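Local coordinates for protein putative xylanase (Bacteroides fragilis, PDB 2P1G) that is of unknown function but is probably a hydrolase of an N-acetylmuramoyl-L-alanine amidase-like family, a putative xylanase, at residues L164-L169 with Y197-L202; C43-V47 with H191-A195. All blocks are in the same frame, centred on the assembly; numbering follows the deposited sequence.

Contact 1: L164-L169 with Y197-L202; sequences LEPDGL and YIKGQL
L202 and P166 join the tip of a beta hairpin to a loop turn by a backbone hydrogen bond. L202 N donates to P166 O at 2.9 Å. The donor lies in the carbonyl plane, with a C=O...N angle of 152°. The hairpin closes through a type I' turn from I198 to Q201. The loop makes a type I turn from E165 to G168, and P166 is its second residue.

The L202 side chain extends toward the loop. Its CB comes to 3.7 Å from G168 CA. With no side chain at G168, the leucine packs directly on the backbone. With CG anti to the backbone N (chi1 173°), L202 CD2 is directed to L164 CD1 at 4.2 Å, the two leucines crossing at about a right angle. L221 of helix 221-226 touches both.

Y197 reaches the loop with the end of its ring. The ring edge at CE1 faces D167 O, nearly in plane, at 3.5 Å. L202 CD1 lies 3.9 Å above one ring face, offset toward the rim. L169 N makes a weak hydrogen bond to Y197 OH at 3.4 Å; the hydroxyl's stronger partner is I172 O. D167 CB rests against G200 O at 3.3 Å, but its carboxylate leads away.

One direct backbone bond therefore ties the loop to the hairpin, with water 1 between E165 O and L202 O, 3.0 Å from each. The leucines fill in on the buried side. The tyrosine sets its ring edge beside D167 O and accepts a weak bond from the loop backbone, a mixed contact near the surface.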
ATOM      1  N   LEU A 164       3.079  17.284  -9.718  1.00 14.27           N
ATOM      2  CA  LEU A 164       2.491  17.464  -8.385  1.00 14.62           C
ATOM      3  C   LEU A 164       3.143  18.654  -7.678  1.00 15.33           C
ATOM      4  O   LEU A 164       4.362  18.729  -7.609  1.00 15.49           O
ATOM      5  CB  LEU A 164       2.665  16.196  -7.525  1.00 13.94           C
ATOM      6  CG  LEU A 164       1.924  16.248  -6.167  1.00 14.88           C
ATOM      7  CD1 LEU A 164       0.412  16.241  -6.383  1.00 14.82           C
ATOM      8  CD2 LEU A 164       2.322  15.073  -5.276  1.00 14.60           C
ATOM      9  N   GLU A 165       2.319  19.571  -7.170  1.00 15.68           N
ATOM     10  CA  GLU A 165       2.799  20.758  -6.476  1.00 16.78           C
ATOM     11  C   GLU A 165       2.660  20.570  -4.957  1.00 14.85           C
ATOM     12  O   GLU A 165       1.916  19.698  -4.516  1.00 14.09           O
ATOM     13  CB  GLU A 165       1.972  21.994  -6.908  1.00 18.02           C
ATOM     14  CG  GLU A 165       2.180  22.425  -8.356  1.00 23.40           C
ATOM     15  CD  GLU A 165       3.612  22.797  -8.652  1.00 28.33           C
ATOM     16  OE1 GLU A 165       4.327  23.222  -7.722  1.00 32.25           O
ATOM     17  OE2 GLU A 165       4.032  22.680  -9.822  1.00 33.45           O
ATOM     18  N   PRO A 166       3.374  21.388  -4.158  1.00 14.43           N
ATOM     19  CA  PRO A 166       3.237  21.257  -2.713  1.00 13.76           C
ATOM     20  C   PRO A 166       1.796  21.354  -2.212  1.00 12.57           C
ATOM     21  O   PRO A 166       1.487  20.720  -1.206  1.00 12.84           O
ATOM     22  CB  PRO A 166       4.082  22.405  -2.157  1.00 14.07           C
ATOM     23  CG  PRO A 166       5.065  22.726  -3.226  1.00 15.64           C
ATOM     24  CD  PRO A 166       4.393  22.401  -4.532  1.00 15.02           C
ATOM     25  N   ASP A 167       0.938  22.108  -2.910  1.00 12.74           N
ATOM     26  CA  ASP A 167      -0.456  22.279  -2.487  1.00 14.20           C
ATOM     27  C   ASP A 167      -1.423  21.290  -3.138  1.00 14.43           C
ATOM     28  O   ASP A 167      -2.644  21.507  -3.153  1.00 13.21           O
ATOM     29  CB  ASP A 167      -0.935  23.739  -2.627  1.00 15.22           C
ATOM     30  CG  ASP A 167      -0.688  24.337  -4.001  1.00 18.48           C
ATOM     31  OD1 ASP A 167      -0.042  23.711  -4.899  1.00 17.42           O
ATOM     32  OD2 ASP A 167      -1.143  25.496  -4.175  1.00 21.14           O
ATOM     33  N   GLY A 168      -0.865  20.190  -3.649  1.00 14.16           N
ATOM     34  CA  GLY A 168      -1.657  19.122  -4.252  1.00 14.29           C
ATOM     35  C   GLY A 168      -2.424  19.521  -5.498  1.00 14.64           C
ATOM     36  O   GLY A 168      -1.976  20.381  -6.274  1.00 15.82           O
ATOM     37  N   LEU A 169      -3.576  18.879  -5.690  1.00 14.09           N
ATOM     38  CA  LEU A 169      -4.457  19.142  -6.816  1.00 14.33           C
ATOM     39  C   LEU A 169      -5.898  19.010  -6.358  1.00 15.11           C
ATOM     40  O   LEU A 169      -6.192  18.294  -5.398  1.00 14.40           O
ATOM     41  CB  LEU A 169      -4.195  18.154  -7.971  1.00 13.98           C
ATOM     42  CG  LEU A 169      -2.841  18.173  -8.688  1.00 14.72           C
ATOM     43  CD1 LEU A 169      -2.668  16.911  -9.522  1.00 13.28           C
ATOM     44  CD2 LEU A 169      -2.699  19.420  -9.549  1.00 16.69           C
ATOM     45  N   TYR A 197      -4.266  17.169   3.926  1.00 10.80           N
ATOM     46  CA  TYR A 197      -3.903  18.548   3.682  1.00 11.36           C
ATOM     47  C   TYR A 197      -3.682  19.248   5.018  1.00 12.17           C
ATOM     48  O   TYR A 197      -4.546  19.186   5.906  1.00 12.76           O
ATOM     49  CB  TYR A 197      -4.986  19.251   2.860  1.00 11.41           C
ATOM     50  CG  TYR A 197      -4.947  18.907   1.391  1.00 10.48           C
ATOM     51  CD1 TYR A 197      -4.191  19.677   0.493  1.00 10.01           C
ATOM     52  CD2 TYR A 197      -5.627  17.801   0.905  1.00 11.52           C
ATOM     53  CE1 TYR A 197      -4.152  19.359  -0.883  1.00 10.60           C
ATOM     54  CE2 TYR A 197      -5.588  17.474  -0.439  1.00 10.18           C
ATOM     55  CZ  TYR A 197      -4.843  18.228  -1.316  1.00 10.14           C
ATOM     56  OH  TYR A 197      -4.835  17.887  -2.642  1.00 11.96           O
ATOM     57  N   ILE A 198      -2.505  19.850   5.154  1.00 12.07           N
ATOM     58  CA  ILE A 198      -2.042  20.518   6.377  1.00 13.45           C
ATOM     59  C   ILE A 198      -1.482  21.851   5.899  1.00 13.68           C
ATOM     60  O   ILE A 198      -0.615  21.862   5.033  1.00 13.19           O
ATOM     61  CB  ILE A 198      -0.851  19.747   7.079  1.00 14.13           C
ATOM     62  CG1 ILE A 198      -1.253  18.326   7.513  1.00 15.97           C
ATOM     63  CG2 ILE A 198      -0.308  20.534   8.301  1.00 15.72           C
ATOM     64  CD1 ILE A 198      -2.446  18.272   8.483  1.00 16.82           C
ATOM     65  N   LYS A 199      -1.983  22.961   6.449  1.00 14.01           N
ATOM     66  CA  LYS A 199      -1.525  24.306   6.034  1.00 14.77           C
ATOM     67  C   LYS A 199      -1.620  24.522   4.515  1.00 13.19           C
ATOM     68  O   LYS A 199      -0.784  25.201   3.911  1.00 13.07           O
ATOM     69  CB  LYS A 199      -0.088  24.563   6.520  1.00 14.74           C
ATOM     70  CG  LYS A 199       0.081  24.607   8.038  1.00 19.18           C
ATOM     71  CD  LYS A 199       1.591  24.538   8.429  1.00 19.27           C
ATOM     72  CE  LYS A 199       2.338  25.838   8.182  1.00 25.49           C
ATOM     73  NZ  LYS A 199       3.842  25.682   8.271  1.00 26.54           N
ATOM     74  N   GLY A 200      -2.655  23.957   3.901  1.00 13.11           N
ATOM     75  CA  GLY A 200      -2.882  24.105   2.459  1.00 12.87           C
ATOM     76  C   GLY A 200      -2.011  23.189   1.603  1.00 13.30           C
ATOM     77  O   GLY A 200      -2.160  23.143   0.382  1.00 13.44           O
ATOM     78  N   GLN A 201      -1.075  22.490   2.233  1.00 12.49           N
ATOM     79  CA  GLN A 201      -0.150  21.612   1.502  1.00 11.92           C
ATOM     80  C   GLN A 201      -0.635  20.171   1.562  1.00 11.74           C
ATOM     81  O   GLN A 201      -1.179  19.742   2.583  1.00 11.18           O
ATOM     82  CB  GLN A 201       1.223  21.661   2.141  1.00 10.77           C
ATOM     83  CG  GLN A 201       1.991  22.967   1.982  1.00 13.17           C
ATOM     84  CD  GLN A 201       3.311  22.950   2.751  1.00 14.10           C
ATOM     85  OE1 GLN A 201       3.390  22.397   3.860  1.00 16.52           O
ATOM     86  NE2 GLN A 201       4.361  23.546   2.159  1.00 16.24           N
ATOM     87  N   LEU A 202      -0.428  19.432   0.477  1.00 10.20           N
ATOM     88  CA  LEU A 202      -0.699  18.009   0.470  1.00 10.26           C
ATOM     89  C   LEU A 202       0.455  17.284   1.163  1.00 10.20           C
ATOM     90  O   LEU A 202       1.600  17.314   0.671  1.00 10.74           O
ATOM     91  CB  LEU A 202      -0.866  17.503  -0.980  1.00  9.11           C
ATOM     92  CG  LEU A 202      -1.001  15.967  -1.107  1.00  9.24           C
ATOM     93  CD1 LEU A 202      -2.189  15.397  -0.307  1.00 11.21           C
ATOM     94  CD2 LEU A 202      -1.119  15.576  -2.575  1.00  9.95           C
TER
HETATM   95  O   HOH W   1       2.412  17.803  -2.192  1.00  9.22           O

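Contact 2: C43-V47 with H191-A195; sequences CTTFV and HMGIA
This is a buried helix-on-sheet contact near the centre of the chain, where C43 at the start of helix 43-54 faces H191 on strand 189-198. The axes of the two short segments approach to 7.6 Å, their directions 35° apart. A cysteine at a helix start beside a histidine on a strand is the arrangement of papain-like enzymes. It is consistent with the Peptidase_CA clan of this family, and the pair may form part of an active site.

C43 CB is 3.3 Å from H191 CD2, approaching the imidazole obliquely. A chi1 of 83° sets C43 SG between the backbone N and the carbonyl carbon and so on the strand side, 3.7 Å from H191 CD2. The sulfur lies 4.7 Å from the H191 ring centroid, 66° off the ring normal. H191 NE2 has a weak hydrogen bond to A207 O on the neighbouring strand.

Next along the strand, M192 turns toward the helix. Its chain bends at the end, and CE settles 4.0 Å from both V47 CB and T44 OG1. I92 and W95 of helix 92-101 also touch M192. V47 CG2 packs on G193 CA at 4.0 Å. Farther along, I194 CD1 meets F46 CZ at 3.8 Å, the side chains at about a right angle.

Water 2 joins the backbones, donating to C43 O and M192 O at 2.8 Å each, and it lies at the edge of the F46 ring. One water thus bridges two carbonyls that, both being acceptors, could not bond to each other directly. Around the cysteine-histidine pair the packing is largely apolar, through M192, V47, F46 and I194.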
ATOM      1  N   CYS A  43       4.288   0.267   6.494  1.00 13.55           N
ATOM      2  CA  CYS A  43       3.580   1.195   5.628  1.00 15.54           C
ATOM      3  C   CYS A  43       2.277   0.599   5.056  1.00 14.10           C
ATOM      4  O   CYS A  43       1.280   1.299   4.880  1.00 14.09           O
ATOM      5  CB  CYS A  43       4.515   1.739   4.552  1.00 17.01           C
ATOM      6  SG  CYS A  43       4.714   0.699   3.136  1.00 27.53           S
ATOM      7  N   THR A  44       2.298  -0.704   4.805  1.00 13.54           N
ATOM      8  CA  THR A  44       1.166  -1.380   4.203  1.00 12.77           C
ATOM      9  C   THR A  44       0.128  -1.785   5.239  1.00 11.62           C
ATOM     10  O   THR A  44      -1.050  -1.529   5.046  1.00 10.13           O
ATOM     11  CB  THR A  44       1.633  -2.579   3.381  1.00 13.78           C
ATOM     12  OG1 THR A  44       2.312  -2.083   2.220  1.00 16.12           O
ATOM     13  CG2 THR A  44       0.433  -3.426   2.953  1.00 15.24           C
ATOM     14  N   THR A  45       0.543  -2.382   6.351  1.00 10.33           N
ATOM     15  CA  THR A  45      -0.477  -2.847   7.306  1.00  9.20           C
ATOM     16  C   THR A  45      -1.207  -1.639   7.897  1.00  8.93           C
ATOM     17  O   THR A  45      -2.404  -1.723   8.170  1.00  7.77           O
ATOM     18  CB  THR A  45       0.049  -3.787   8.412  1.00 10.92           C
ATOM     19  OG1 THR A  45       0.920  -3.075   9.290  1.00 11.09           O
ATOM     20  CG2 THR A  45       0.784  -4.962   7.813  1.00  9.85           C
ATOM     21  N   PHE A  46      -0.513  -0.507   8.040  1.00  8.99           N
ATOM     22  CA  PHE A  46      -1.167   0.699   8.512  1.00  9.90           C
ATOM     23  C   PHE A  46      -2.362   1.030   7.619  1.00  9.76           C
ATOM     24  O   PHE A  46      -3.486   1.167   8.097  1.00 10.56           O
ATOM     25  CB  PHE A  46      -0.191   1.894   8.578  1.00 10.18           C
ATOM     26  CG  PHE A  46      -0.882   3.230   8.712  1.00 11.45           C
ATOM     27  CD1 PHE A  46      -1.880   3.414   9.685  1.00 10.78           C
ATOM     28  CD2 PHE A  46      -0.573   4.279   7.854  1.00  9.80           C
ATOM     29  CE1 PHE A  46      -2.543   4.624   9.822  1.00 12.09           C
ATOM     30  CE2 PHE A  46      -1.242   5.533   7.984  1.00 11.78           C
ATOM     31  CZ  PHE A  46      -2.218   5.697   8.981  1.00 12.24           C
ATOM     32  N   VAL A  47      -2.122   1.138   6.321  1.00  9.09           N
ATOM     33  CA  VAL A  47      -3.188   1.482   5.389  1.00 10.65           C
ATOM     34  C   VAL A  47      -4.290   0.423   5.372  1.00 11.16           C
ATOM     35  O   VAL A  47      -5.475   0.770   5.336  1.00 11.32           O
ATOM     36  CB  VAL A  47      -2.614   1.779   3.998  1.00 11.01           C
ATOM     37  CG1 VAL A  47      -3.707   1.911   2.953  1.00 10.91           C
ATOM     38  CG2 VAL A  47      -1.748   3.035   4.063  1.00 11.43           C
ATOM     39  N   HIS A 191       6.233   2.672  -1.382  1.00 12.98           N
ATOM     40  CA  HIS A 191       5.631   3.149  -0.138  1.00 14.00           C
ATOM     41  C   HIS A 191       4.183   3.559  -0.413  1.00 12.84           C
ATOM     42  O   HIS A 191       3.848   3.897  -1.531  1.00 11.99           O
ATOM     43  CB  HIS A 191       6.417   4.382   0.314  1.00 14.69           C
ATOM     44  CG  HIS A 191       6.160   4.794   1.721  1.00 17.94           C
ATOM     45  ND1 HIS A 191       5.904   6.101   2.072  1.00 22.50           N
ATOM     46  CD2 HIS A 191       6.141   4.085   2.873  1.00 22.00           C
ATOM     47  CE1 HIS A 191       5.720   6.176   3.379  1.00 21.35           C
ATOM     48  NE2 HIS A 191       5.854   4.967   3.888  1.00 22.56           N
ATOM     49  N   MET A 192       3.334   3.499   0.608  1.00 13.30           N
ATOM     50  CA  MET A 192       1.962   4.012   0.507  1.00 13.45           C
ATOM     51  C   MET A 192       1.671   4.825   1.776  1.00 11.93           C
ATOM     52  O   MET A 192       2.340   4.690   2.805  1.00 10.68           O
ATOM     53  CB  MET A 192       0.924   2.876   0.465  1.00 13.85           C
ATOM     54  CG  MET A 192       0.513   2.183  -0.889  1.00 17.72           C
ATOM     55  SD  MET A 192      -1.004   1.116  -0.616  1.00 17.11           S
ATOM     56  CE  MET A 192      -0.529   0.386   0.927  1.00 20.21           C
ATOM     57  N   GLY A 193       0.653   5.659   1.700  1.00 10.19           N
ATOM     58  CA  GLY A 193       0.176   6.389   2.888  1.00  9.50           C
ATOM     59  C   GLY A 193      -1.168   7.000   2.569  1.00  8.64           C
ATOM     60  O   GLY A 193      -1.779   6.670   1.536  1.00  8.27           O
ATOM     61  N   ILE A 194      -1.629   7.902   3.438  1.00  9.00           N
ATOM     62  CA  ILE A 194      -2.941   8.514   3.269  1.00  9.25           C
ATOM     63  C   ILE A 194      -2.759  10.030   3.093  1.00  9.42           C
ATOM     64  O   ILE A 194      -2.009  10.671   3.868  1.00  9.71           O
ATOM     65  CB  ILE A 194      -3.837   8.214   4.504  1.00  9.93           C
ATOM     66  CG1 ILE A 194      -4.021   6.701   4.675  1.00  9.72           C
ATOM     67  CG2 ILE A 194      -5.204   8.930   4.357  1.00 10.51           C
ATOM     68  CD1 ILE A 194      -4.564   6.309   6.047  1.00 11.52           C
ATOM     69  N   ALA A 195      -3.449  10.594   2.102  1.00  8.41           N
ATOM     70  CA  ALA A 195      -3.378  12.036   1.829  1.00  8.84           C
ATOM     71  C   ALA A 195      -4.007  12.834   2.962  1.00  9.23           C
ATOM     72  O   ALA A 195      -5.068  12.473   3.483  1.00  9.28           O
ATOM     73  CB  ALA A 195      -4.067  12.365   0.520  1.00  9.04           C
TER
HETATM   74  O   HOH W   2       1.924   4.007   5.445  1.00 11.64           O

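How the contacts relate
Contacts 1 and 2 share strand 189-198 and the sheet it forms with strand 201-208. Contact 2 uses the middle of the strand, and its centre is about 5 Å from the centre of the chain. Contact 1 lies at the strand's end, where the hairpin turns, and its centre is about 21 Å from the centre of the chain. The two contact centres are about 18 Å apart. They nevertheless touch, since L202 CD1 packs on A195 CB at 3.7 Å. Their segments alternate along the chain. The possible active-site pair, C43 and H191, belongs to contact 2. Contact 1 is peripheral structural packing, joining the loop between strands 159-160 and 177-182 to the hairpin.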